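Local coordinates for 30-kDa cleavage and polyadenylation specificity factor 30 (Arabidopsis thaliana, PDB 5ZUU), which serves in the pre-mRNA cleavage and polyadenylation complex and, through the YTH domain that forms this chain, binds m6A-modified RNA, at residues R18-K23 with N50-S55; V56-L61 with C74-S79; L121-N126 with Q138-S143. One frame throughout, in Å; residues are numbered along the deposited sequence.

In the fold
Contacts 1, 2 and 3 follow one another along the chain, each closing before the next opens, and all lie within the YTH domain, against one mixed sheet. Contact 1 sets helix 46-55 on strand 17-24; contact 2, about 7 Å away centre to centre, lies in the hairpin of strands 58-65 and 70-77, whose first strand pairs with 17-24. On the other flank of 17-24 runs strand 138-140, part of the second segment of contact 3, whose centre is about 12 Å from that of contact 1 and 16 Å from that of contact 2. Strand 17-24 therefore ties the three together, and it also carries Lys23, which holds the RNA backbone.

Contact 1. Residues R18-K23 with N50-S55; sequences RYFVVK and NEAFDS. With nucleotides of chain F.
Bent at its third torsion (chi3 70°), the Arg18 side chain brings its guanidinium to helix 46-55, while Glu51, with CG anti to its backbone N (chi1 -170°) and a turn at chi2, swings its carboxylate in to meet it. The two side chains cross at about a right angle. Arg18 NH1 donates to Glu51 OE2 at 2.9 Å, on the syn side of the carboxylate but somewhat out of its plane, and NH2 adds a weak bond to the same oxygen, making a salt bridge. NH1 also donates to Ser55 OG at 3.0 Å, close to the guanidinium plane. That hydroxyl is in turn fixed by its bond to Ala52 O, 2.6 Å from Ser55 OG, so its proton is spent on the helix and its oxygen is left to accept. Ala52 suits the place between the guanidinium and the Phe20 ring because a methyl is small: its CB lies over one face of the former and packs 3.5 Å from Phe20 CE1, letting the helix come near the strand. At the far end of the strand Lys23 NZ grips the RNA of chain F, donating to U7 OP1 at 2.9 Å and to C6 O3' at 3.2 Å; a long, flexible side chain ending in an ammonium suits a phosphate backbone. Arg18 NE forms a further salt bridge with Glu139, so the guanidinium joins the helix to strand 138-140. Segment 18-23 runs at 158° to helical segment 50-55, roughly antiparallel; its strand lies between strands 58-65 and 138-140, with Ala52 also touching Val59 of strand 58-65.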
loop_
_atom_site.group_PDB
_atom_site.type_symbol
_atom_site.label_atom_id
_atom_site.label_comp_id
_atom_site.label_asym_id
_atom_site.label_seq_id
_atom_site.Cartn_x
_atom_site.Cartn_y
_atom_site.Cartn_z
ATOM N N ARG A 18 -11.841 2.461 -0.447
ATOM C CA ARG A 18 -11.745 1.040 -0.847
ATOM C C ARG A 18 -10.346 0.638 -0.572
ATOM O O ARG A 18 -9.415 1.526 -0.601
ATOM C CB ARG A 18 -12.062 0.866 -2.349
ATOM C CG ARG A 18 -13.512 1.153 -2.600
ATOM C CD ARG A 18 -13.839 1.257 -4.064
ATOM N NE ARG A 18 -13.758 -0.057 -4.713
ATOM C CZ ARG A 18 -14.003 -0.241 -6.016
ATOM N NH1 ARG A 18 -14.335 0.766 -6.772
ATOM N NH2 ARG A 18 -13.944 -1.445 -6.549
ATOM N N TYR A 19 -10.172 -0.666 -0.379
ATOM C CA TYR A 19 -8.950 -1.276 0.107
ATOM C C TYR A 19 -8.568 -2.452 -0.767
ATOM O O TYR A 19 -9.427 -3.329 -1.032
ATOM C CB TYR A 19 -9.195 -1.853 1.564
ATOM C CG TYR A 19 -9.657 -0.818 2.517
ATOM C CD1 TYR A 19 -11.003 -0.428 2.567
ATOM C CD2 TYR A 19 -8.754 -0.151 3.326
ATOM C CE1 TYR A 19 -11.425 0.576 3.440
ATOM C CE2 TYR A 19 -9.174 0.843 4.197
ATOM C CZ TYR A 19 -10.492 1.213 4.236
ATOM O OH TYR A 19 -10.881 2.216 5.073
ATOM N N PHE A 20 -7.283 -2.492 -1.167
ATOM C CA PHE A 20 -6.734 -3.566 -2.006
ATOM C C PHE A 20 -5.455 -4.056 -1.378
ATOM O O PHE A 20 -4.665 -3.247 -0.913
ATOM C CB PHE A 20 -6.441 -3.064 -3.458
ATOM C CG PHE A 20 -7.655 -2.651 -4.223
ATOM C CD1 PHE A 20 -8.270 -1.452 -3.982
ATOM C CD2 PHE A 20 -8.195 -3.468 -5.193
ATOM C CE1 PHE A 20 -9.441 -1.093 -4.664
ATOM C CE2 PHE A 20 -9.351 -3.117 -5.884
ATOM C CZ PHE A 20 -9.974 -1.930 -5.609
ATOM N N VAL A 21 -5.253 -5.372 -1.348
ATOM C CA VAL A 21 -3.958 -5.939 -1.006
ATOM C C VAL A 21 -3.057 -5.894 -2.232
ATOM O O VAL A 21 -3.466 -6.286 -3.318
ATOM C CB VAL A 21 -4.046 -7.394 -0.517
ATOM C CG1 VAL A 21 -2.650 -8.002 -0.296
ATOM C CG2 VAL A 21 -4.853 -7.458 0.769
ATOM N N VAL A 22 -1.858 -5.351 -2.068
ATOM C CA VAL A 22 -0.879 -5.233 -3.100
ATOM C C VAL A 22 0.265 -6.138 -2.695
ATOM O O VAL A 22 0.691 -6.121 -1.527
ATOM C CB VAL A 22 -0.382 -3.788 -3.205
ATOM C CG1 VAL A 22 0.894 -3.710 -4.047
ATOM C CG2 VAL A 22 -1.486 -2.938 -3.783
ATOM N N LYS A 23 0.695 -7.006 -3.616
ATOM C CA LYS A 23 1.783 -7.976 -3.365
ATOM C C LYS A 23 3.067 -7.600 -4.165
ATOM O O LYS A 23 2.988 -7.087 -5.278
ATOM C CB LYS A 23 1.326 -9.392 -3.704
ATOM C CG LYS A 23 0.105 -9.883 -2.877
ATOM C CD LYS A 23 0.400 -10.034 -1.389
ATOM C CE LYS A 23 1.498 -11.020 -1.059
ATOM N NZ LYS A 23 1.372 -11.539 0.322
ATOM N N ASN A 50 -7.684 1.753 -11.530
ATOM C CA ASN A 50 -8.216 3.041 -12.021
ATOM C C ASN A 50 -9.718 3.153 -11.744
ATOM O O ASN A 50 -10.240 4.247 -11.471
ATOM C CB ASN A 50 -7.903 3.290 -13.523
ATOM C CG ASN A 50 -6.508 3.870 -13.766
ATOM O OD1 ASN A 50 -5.863 4.357 -12.843
ATOM N ND2 ASN A 50 -6.029 3.789 -15.006
ATOM N N GLU A 51 -10.428 2.032 -11.816
ATOM C CA GLU A 51 -11.849 2.046 -11.532
ATOM C C GLU A 51 -12.055 2.443 -10.065
ATOM O O GLU A 51 -12.957 3.177 -9.721
ATOM C CB GLU A 51 -12.454 0.646 -11.867
ATOM C CG GLU A 51 -13.998 0.522 -11.857
ATOM C CD GLU A 51 -14.623 0.329 -10.442
ATOM O OE1 GLU A 51 -15.836 0.624 -10.249
ATOM O OE2 GLU A 51 -13.929 -0.104 -9.493
ATOM N N ALA A 52 -11.238 1.906 -9.175
ATOM C CA ALA A 52 -11.325 2.259 -7.738
ATOM C C ALA A 52 -10.926 3.733 -7.553
ATOM O O ALA A 52 -11.654 4.480 -6.902
ATOM C CB ALA A 52 -10.440 1.334 -6.929
ATOM N N PHE A 53 -9.840 4.158 -8.197
ATOM C CA PHE A 53 -9.398 5.511 -8.063
ATOM C C PHE A 53 -10.474 6.472 -8.477
ATOM O O PHE A 53 -10.691 7.446 -7.801
ATOM C CB PHE A 53 -8.120 5.778 -8.881
ATOM C CG PHE A 53 -7.509 7.131 -8.631
ATOM C CD1 PHE A 53 -6.638 7.323 -7.569
ATOM C CD2 PHE A 53 -7.781 8.205 -9.504
ATOM C CE1 PHE A 53 -6.071 8.585 -7.353
ATOM C CE2 PHE A 53 -7.207 9.464 -9.303
ATOM C CZ PHE A 53 -6.342 9.638 -8.222
ATOM N N ASP A 54 -11.211 6.189 -9.551
ATOM C CA ASP A 54 -12.260 7.097 -9.988
ATOM C C ASP A 54 -13.480 7.065 -9.064
ATOM O O ASP A 54 -14.213 8.053 -9.019
ATOM C CB ASP A 54 -12.753 6.732 -11.424
ATOM C CG ASP A 54 -11.702 6.888 -12.477
ATOM O OD1 ASP A 54 -10.611 7.484 -12.240
ATOM O OD2 ASP A 54 -11.944 6.303 -13.552
ATOM N N SER A 55 -13.753 5.928 -8.418
ATOM C CA SER A 55 -14.992 5.714 -7.668
ATOM C C SER A 55 -15.082 6.373 -6.298
ATOM O O SER A 55 -16.185 6.655 -5.850
ATOM C CB SER A 55 -15.216 4.220 -7.407
ATOM O OG SER A 55 -14.148 3.721 -6.618
ATOM P P C F 6 0.891 -12.888 -6.447
ATOM O OP1 C F 6 0.915 -14.329 -6.694
ATOM O OP2 C F 6 -0.242 -12.080 -6.966
ATOM O "O5'" C F 6 0.913 -12.632 -4.859
ATOM C "C5'" C F 6 1.339 -13.673 -3.975
ATOM C "C4'" C F 6 0.200 -14.100 -3.081
ATOM O "O4'" C F 6 -0.834 -14.728 -3.875
ATOM C "C3'" C F 6 0.541 -15.116 -2.000
ATOM O "O3'" C F 6 1.084 -14.443 -0.871
ATOM C "C2'" C F 6 -0.811 -15.737 -1.737
ATOM O "O2'" C F 6 -1.635 -14.940 -0.905
ATOM C "C1'" C F 6 -1.368 -15.827 -3.156
ATOM N N1 C F 6 -1.033 -17.066 -3.890
ATOM C C2 C F 6 -1.653 -18.257 -3.498
ATOM O O2 C F 6 -2.409 -18.244 -2.518
ATOM N N3 C F 6 -1.421 -19.388 -4.199
ATOM C C4 C F 6 -0.621 -19.355 -5.269
ATOM N N4 C F 6 -0.411 -20.496 -5.918
ATOM C C5 C F 6 0.020 -18.152 -5.702
ATOM C C6 C F 6 -0.218 -17.041 -4.992
ATOM P P U F 7 2.195 -15.100 0.030
ATOM O OP1 U F 7 2.616 -14.087 0.983
ATOM O OP2 U F 7 3.188 -15.758 -0.759
ATOM O "O5'" U F 7 1.433 -16.246 0.829
ATOM C "C5'" U F 7 0.445 -15.873 1.786
ATOM C "C4'" U F 7 -0.304 -17.089 2.232
ATOM O "O4'" U F 7 -0.958 -17.716 1.101
ATOM C "C3'" U F 7 0.575 -18.170 2.822
ATOM O "O3'" U F 7 0.689 -17.895 4.205
ATOM C "C2'" U F 7 -0.237 -19.419 2.583
ATOM O "O2'" U F 7 -1.336 -19.515 3.460
ATOM C "C1'" U F 7 -0.805 -19.128 1.205
ATOM N N1 U F 7 -0.014 -19.597 0.064
ATOM C C2 U F 7 -0.139 -20.924 -0.318
ATOM O O2 U F 7 -0.765 -21.756 0.331
ATOM N N3 U F 7 0.535 -21.252 -1.465
ATOM C C4 U F 7 1.261 -20.409 -2.279
ATOM O O4 U F 7 1.772 -20.853 -3.305
ATOM C C5 U F 7 1.353 -19.059 -1.810
ATOM C C6 U F 7 0.712 -18.706 -0.692
#

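Contact 2. Residues V56-L61 with C74-S79; sequences VENVIL and CAKMTS
Leu61 pairs with Ala75 in this antiparallel beta hairpin, which joins two central strands of the YTH-domain sheet and in which Lys76, Leu61 and Met77 have the most surface buried. Leu61 and Ala75 are a hydrogen-bonded pair: Leu61 N gives to Ala75 O at 2.8 Å, almost straight at 171°, and Ala75 N returns a bond to Leu61 O. Ile60 and Lys76 form the next, non-hydrogen-bonded pair. In Lys76 CG continues away from the backbone N (chi1 179°); the extended chain reaches across to Asn58, and the turn at chi4 (87°) brings NZ onto OD1 of Asn58 at 2.7 Å. Cut back to an alanine, this position is likely to leave Asn58 OD1 without its charged donor and to lose the methylenes that lie near that oxygen and Val59 O. Leu61 and Met77 suit the face of the sheet they share with Val59 and Ala75: Leu61 CD1 lies 4.3 Å from Met77 CB, and the unbranched thioether runs beside Val59, pointing the same way, toward Leu49 and Phe53 of helix 46-55. Asn58 ND2 is held by Asn17, which should limit the turning of the amide that meets the lysine. Beyond the last bridge, Met77 N donates to Val59 O at 2.9 Å.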
loop_
_atom_site.group_PDB
_atom_site.type_symbol
_atom_site.label_atom_id
_atom_site.label_comp_id
_atom_site.label_asym_id
_atom_site.label_seq_id
_atom_site.Cartn_x
_atom_site.Cartn_y
_atom_site.Cartn_z
ATOM N N VAL A 56 -13.955 6.526 -5.600
ATOM C CA VAL A 56 -13.976 6.963 -4.177
ATOM C C VAL A 56 -12.866 7.923 -3.952
ATOM O O VAL A 56 -11.926 7.942 -4.722
ATOM C CB VAL A 56 -13.791 5.769 -3.167
ATOM C CG1 VAL A 56 -14.945 4.803 -3.225
ATOM C CG2 VAL A 56 -12.514 5.010 -3.434
ATOM N N GLU A 57 -12.891 8.595 -2.821
ATOM C CA GLU A 57 -11.886 9.639 -2.490
ATOM C C GLU A 57 -10.491 9.058 -2.159
ATOM O O GLU A 57 -9.438 9.717 -2.387
ATOM C CB GLU A 57 -12.448 10.529 -1.361
ATOM C CG GLU A 57 -11.616 11.738 -0.930
ATOM C CD GLU A 57 -11.185 12.680 -2.065
ATOM O OE1 GLU A 57 -11.786 12.675 -3.174
ATOM O OE2 GLU A 57 -10.220 13.462 -1.857
ATOM N N ASN A 58 -10.473 7.844 -1.605
ATOM C CA ASN A 58 -9.237 7.210 -1.173
ATOM C C ASN A 58 -9.208 5.720 -1.457
ATOM O O ASN A 58 -10.086 4.966 -1.021
ATOM C CB ASN A 58 -9.089 7.333 0.333
ATOM C CG ASN A 58 -9.119 8.742 0.803
ATOM O OD1 ASN A 58 -8.194 9.485 0.584
ATOM N ND2 ASN A 58 -10.132 9.082 1.539
ATOM N N VAL A 59 -8.207 5.315 -2.210
ATOM C CA VAL A 59 -7.904 3.954 -2.441
ATOM C C VAL A 59 -6.698 3.685 -1.594
ATOM O O VAL A 59 -5.604 4.339 -1.722
ATOM C CB VAL A 59 -7.607 3.717 -3.932
ATOM C CG1 VAL A 59 -7.163 2.273 -4.167
ATOM C CG2 VAL A 59 -8.840 4.030 -4.730
ATOM N N ILE A 60 -6.920 2.776 -0.660
ATOM C CA ILE A 60 -5.912 2.354 0.286
ATOM C C ILE A 60 -5.308 1.008 -0.129
ATOM O O ILE A 60 -6.022 0.011 -0.257
ATOM C CB ILE A 60 -6.485 2.300 1.724
ATOM C CG1 ILE A 60 -7.135 3.651 2.068
ATOM C CG2 ILE A 60 -5.369 1.928 2.746
ATOM C CD1 ILE A 60 -6.214 4.853 1.898
ATOM N N LEU A 61 -3.998 1.006 -0.359
ATOM C CA LEU A 61 -3.218 -0.181 -0.794
ATOM C C LEU A 61 -2.453 -0.717 0.395
ATOM O O LEU A 61 -1.549 -0.075 0.884
ATOM C CB LEU A 61 -2.236 0.269 -1.869
ATOM C CG LEU A 61 -2.889 1.017 -3.052
ATOM C CD1 LEU A 61 -1.837 1.422 -4.028
ATOM C CD2 LEU A 61 -3.919 0.140 -3.771
ATOM N N CYS A 74 0.476 0.512 4.544
ATOM C CA CYS A 74 -0.570 0.969 3.683
ATOM C C CYS A 74 -0.229 2.359 3.131
ATOM O O CYS A 74 0.478 3.138 3.767
ATOM C CB CYS A 74 -1.951 0.899 4.359
ATOM S SG CYS A 74 -2.274 2.040 5.693
ATOM N N ALA A 75 -0.650 2.554 1.879
ATOM C CA ALA A 75 -0.459 3.786 1.090
ATOM C C ALA A 75 -1.751 4.180 0.458
ATOM O O ALA A 75 -2.622 3.353 0.268
ATOM C CB ALA A 75 0.618 3.565 0.027
ATOM N N LYS A 76 -1.918 5.465 0.223
ATOM C CA LYS A 76 -2.980 5.961 -0.575
ATOM C C LYS A 76 -2.491 6.042 -2.037
ATOM O O LYS A 76 -1.403 6.556 -2.292
ATOM C CB LYS A 76 -3.348 7.378 -0.123
ATOM C CG LYS A 76 -4.452 7.990 -0.933
ATOM C CD LYS A 76 -4.717 9.372 -0.413
ATOM C CE LYS A 76 -5.220 10.279 -1.479
ATOM N NZ LYS A 76 -6.676 10.161 -1.588
ATOM N N MET A 77 -3.294 5.547 -2.970
ATOM C CA MET A 77 -3.052 5.752 -4.401
ATOM C C MET A 77 -3.285 7.233 -4.691
ATOM O O MET A 77 -4.367 7.707 -4.498
ATOM C CB MET A 77 -4.011 4.891 -5.181
ATOM C CG MET A 77 -3.821 4.881 -6.673
ATOM S SD MET A 77 -5.006 3.778 -7.441
ATOM C CE MET A 77 -4.592 4.076 -9.177
ATOM N N THR A 78 -2.287 7.990 -5.100
ATOM C CA THR A 78 -2.514 9.435 -5.311
ATOM C C THR A 78 -2.479 9.910 -6.723
ATOM O O THR A 78 -2.680 11.089 -6.927
ATOM C CB THR A 78 -1.504 10.255 -4.533
ATOM O OG1 THR A 78 -0.215 9.785 -4.845
ATOM C CG2 THR A 78 -1.675 10.008 -3.042
ATOM N N SER A 79 -2.231 9.051 -7.711
ATOM C CA SER A 79 -2.555 9.440 -9.073
ATOM C C SER A 79 -3.240 8.282 -9.797
ATOM O O SER A 79 -3.094 7.128 -9.423
ATOM C CB SER A 79 -1.332 9.919 -9.861
ATOM O OG SER A 79 -0.478 8.824 -10.136
#

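Contact 3. Residues L121-N126 with Q138-S143; sequences LRNPYN and QELEPS
Asn123 and Glu141 meet through one straight bond: Glu141 N donates to Asn123 OD1 at 3.1 Å, from above the amide plane, with an N-H...O angle of 175°. CG of Asn123 lies opposite the backbone N (chi1 -175°), which extends the amide to segment 138-143. At the other end of the amide ND2 donates to Glu139 O at 2.8 Å, so the Asn123 side chain spans two peptide groups of 138-143, a task to which an amide, with both a donor and an acceptor, is fitted. Beside it the Tyr125 ring lies across the backbone, with Glu141 CA over one face in a CH-pi contact 3.7 Å from the ring centroid. The Glu139 side chain passes the ring's edge, its CD 3.8 Å from Tyr125 CE2, and Pro142 CD comes near the hydroxyl. Pro124, whose CD packs on Glu141 CB, adds a rigid apolar patch.

Asn123 OD1 also accepts from Tyr125 N, on the opposite face of the amide from Glu141 N, and so closes an Asx turn, which probably fixes where the tyrosine starts. Glu139 O is gripped a second time, by Gln138 NE2 at 3.0 Å. Water links Tyr125 OH to Glu139 OE1, an oxygen that also forms a salt bridge with Arg18 of strand 17-24. Glu141 stands at the N-cap of helix 142-154: its OE1 takes a weak bond from Ser143 N and another hydrogen bond from Val144 N, while Leu140 packs on Tyr19 and Val21 of strand 17-24.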
loop_
_atom_site.group_PDB
_atom_site.type_symbol
_atom_site.label_atom_id
_atom_site.label_comp_id
_atom_site.label_asym_id
_atom_site.label_seq_id
_atom_site.Cartn_x
_atom_site.Cartn_y
_atom_site.Cartn_z
ATOM N N LEU A 121 -9.498 -12.781 10.502
ATOM C CA LEU A 121 -10.093 -11.858 9.563
ATOM C C LEU A 121 -10.168 -12.527 8.228
ATOM O O LEU A 121 -9.150 -12.886 7.667
ATOM C CB LEU A 121 -9.255 -10.583 9.384
ATOM C CG LEU A 121 -9.648 -9.275 9.944
ATOM C CD1 LEU A 121 -8.928 -8.111 9.234
ATOM C CD2 LEU A 121 -11.133 -9.096 9.768
ATOM N N ARG A 122 -11.376 -12.581 7.664
ATOM C CA ARG A 122 -11.614 -13.154 6.341
ATOM C C ARG A 122 -12.263 -12.177 5.393
ATOM O O ARG A 122 -12.925 -11.252 5.834
ATOM C CB ARG A 122 -12.445 -14.403 6.467
ATOM C CG ARG A 122 -11.656 -15.525 7.093
ATOM C CD ARG A 122 -12.579 -16.673 7.536
ATOM N NE ARG A 122 -11.758 -17.768 8.021
ATOM C CZ ARG A 122 -11.485 -18.876 7.359
ATOM N NH1 ARG A 122 -11.966 -19.060 6.142
ATOM N NH2 ARG A 122 -10.714 -19.820 7.921
ATOM N N ASN A 123 -12.044 -12.397 4.091
ATOM C CA ASN A 123 -12.508 -11.515 3.017
ATOM C C ASN A 123 -13.638 -12.167 2.149
ATOM O O ASN A 123 -13.339 -13.016 1.330
ATOM C CB ASN A 123 -11.369 -11.195 2.084
ATOM C CG ASN A 123 -11.745 -10.196 1.031
ATOM O OD1 ASN A 123 -12.846 -9.633 1.050
ATOM N ND2 ASN A 123 -10.842 -9.987 0.055
ATOM N N PRO A 124 -14.904 -11.714 2.311
ATOM C CA PRO A 124 -16.064 -12.136 1.471
ATOM C C PRO A 124 -15.824 -12.007 -0.034
ATOM O O PRO A 124 -16.329 -12.790 -0.777
ATOM C CB PRO A 124 -17.192 -11.210 1.909
ATOM C CG PRO A 124 -16.854 -10.803 3.279
ATOM C CD PRO A 124 -15.334 -10.788 3.366
ATOM N N TYR A 125 -15.008 -11.048 -0.458
ATOM C CA TYR A 125 -14.694 -10.893 -1.861
ATOM C C TYR A 125 -13.739 -11.954 -2.372
ATOM O O TYR A 125 -13.488 -12.028 -3.546
ATOM C CB TYR A 125 -14.088 -9.503 -2.123
ATOM C CG TYR A 125 -15.007 -8.307 -1.999
ATOM C CD1 TYR A 125 -16.403 -8.417 -1.779
ATOM C CD2 TYR A 125 -14.490 -7.034 -2.223
ATOM C CE1 TYR A 125 -17.211 -7.299 -1.756
ATOM C CE2 TYR A 125 -15.275 -5.917 -2.195
ATOM C CZ TYR A 125 -16.621 -6.059 -1.981
ATOM O OH TYR A 125 -17.321 -4.910 -1.897
ATOM N N ASN A 126 -13.088 -12.712 -1.514
ATOM C CA ASN A 126 -12.245 -13.780 -1.972
ATOM C C ASN A 126 -12.693 -15.080 -1.290
ATOM O O ASN A 126 -11.925 -15.718 -0.622
ATOM C CB ASN A 126 -10.779 -13.475 -1.660
ATOM C CG ASN A 126 -9.846 -14.503 -2.269
ATOM O OD1 ASN A 126 -10.171 -15.015 -3.334
ATOM N ND2 ASN A 126 -8.726 -14.796 -1.656
ATOM N N GLN A 138 -6.022 -7.905 -5.022
ATOM C CA GLN A 138 -7.305 -8.417 -4.514
ATOM C C GLN A 138 -7.996 -7.337 -3.635
ATOM O O GLN A 138 -7.422 -6.779 -2.667
ATOM C CB GLN A 138 -7.060 -9.674 -3.708
ATOM C CG GLN A 138 -8.209 -10.084 -2.810
ATOM C CD GLN A 138 -9.277 -10.676 -3.669
ATOM O OE1 GLN A 138 -9.035 -11.730 -4.264
ATOM N NE2 GLN A 138 -10.382 -9.964 -3.843
ATOM N N GLU A 139 -9.224 -7.008 -3.984
ATOM C CA GLU A 139 -10.016 -6.055 -3.192
ATOM C C GLU A 139 -10.462 -6.682 -1.860
ATOM O O GLU A 139 -10.857 -7.843 -1.819
ATOM C CB GLU A 139 -11.249 -5.526 -3.976
ATOM C CG GLU A 139 -11.812 -4.281 -3.277
ATOM C CD GLU A 139 -12.894 -3.518 -3.960
ATOM O OE1 GLU A 139 -13.384 -2.508 -3.385
ATOM O OE2 GLU A 139 -13.239 -3.866 -5.102
ATOM N N LEU A 140 -10.374 -5.910 -0.775
ATOM C CA LEU A 140 -10.925 -6.313 0.495
ATOM C C LEU A 140 -12.324 -5.730 0.557
ATOM O O LEU A 140 -12.528 -4.539 0.241
ATOM C CB LEU A 140 -10.040 -5.829 1.689
ATOM C CG LEU A 140 -8.604 -6.400 1.624
ATOM C CD1 LEU A 140 -7.594 -5.597 2.407
ATOM C CD2 LEU A 140 -8.552 -7.817 2.124
ATOM N N GLU A 141 -13.289 -6.571 0.927
ATOM C CA GLU A 141 -14.621 -6.092 1.328
ATOM C C GLU A 141 -14.395 -4.926 2.322
ATOM O O GLU A 141 -13.560 -5.031 3.232
ATOM C CB GLU A 141 -15.409 -7.250 1.977
ATOM C CG GLU A 141 -16.907 -6.992 2.220
ATOM C CD GLU A 141 -17.196 -5.921 3.267
ATOM O OE1 GLU A 141 -16.478 -5.780 4.299
ATOM O OE2 GLU A 141 -18.120 -5.155 3.008
ATOM N N PRO A 142 -15.089 -3.803 2.142
ATOM C CA PRO A 142 -14.471 -2.599 2.741
ATOM C C PRO A 142 -14.476 -2.518 4.249
ATOM O O PRO A 142 -13.599 -1.848 4.846
ATOM C CB PRO A 142 -15.272 -1.437 2.133
ATOM C CG PRO A 142 -16.461 -2.077 1.458
ATOM C CD PRO A 142 -16.018 -3.446 1.075
ATOM N N SER A 143 -15.444 -3.181 4.852
ATOM C CA SER A 143 -15.448 -3.297 6.309
ATOM C C SER A 143 -14.312 -4.159 6.791
ATOM O O SER A 143 -13.691 -3.822 7.800
ATOM C CB SER A 143 -16.766 -3.857 6.856
ATOM O OG SER A 143 -17.770 -2.888 6.729
HETATM O O HOH W 1 -16.061 -2.687 -2.500
#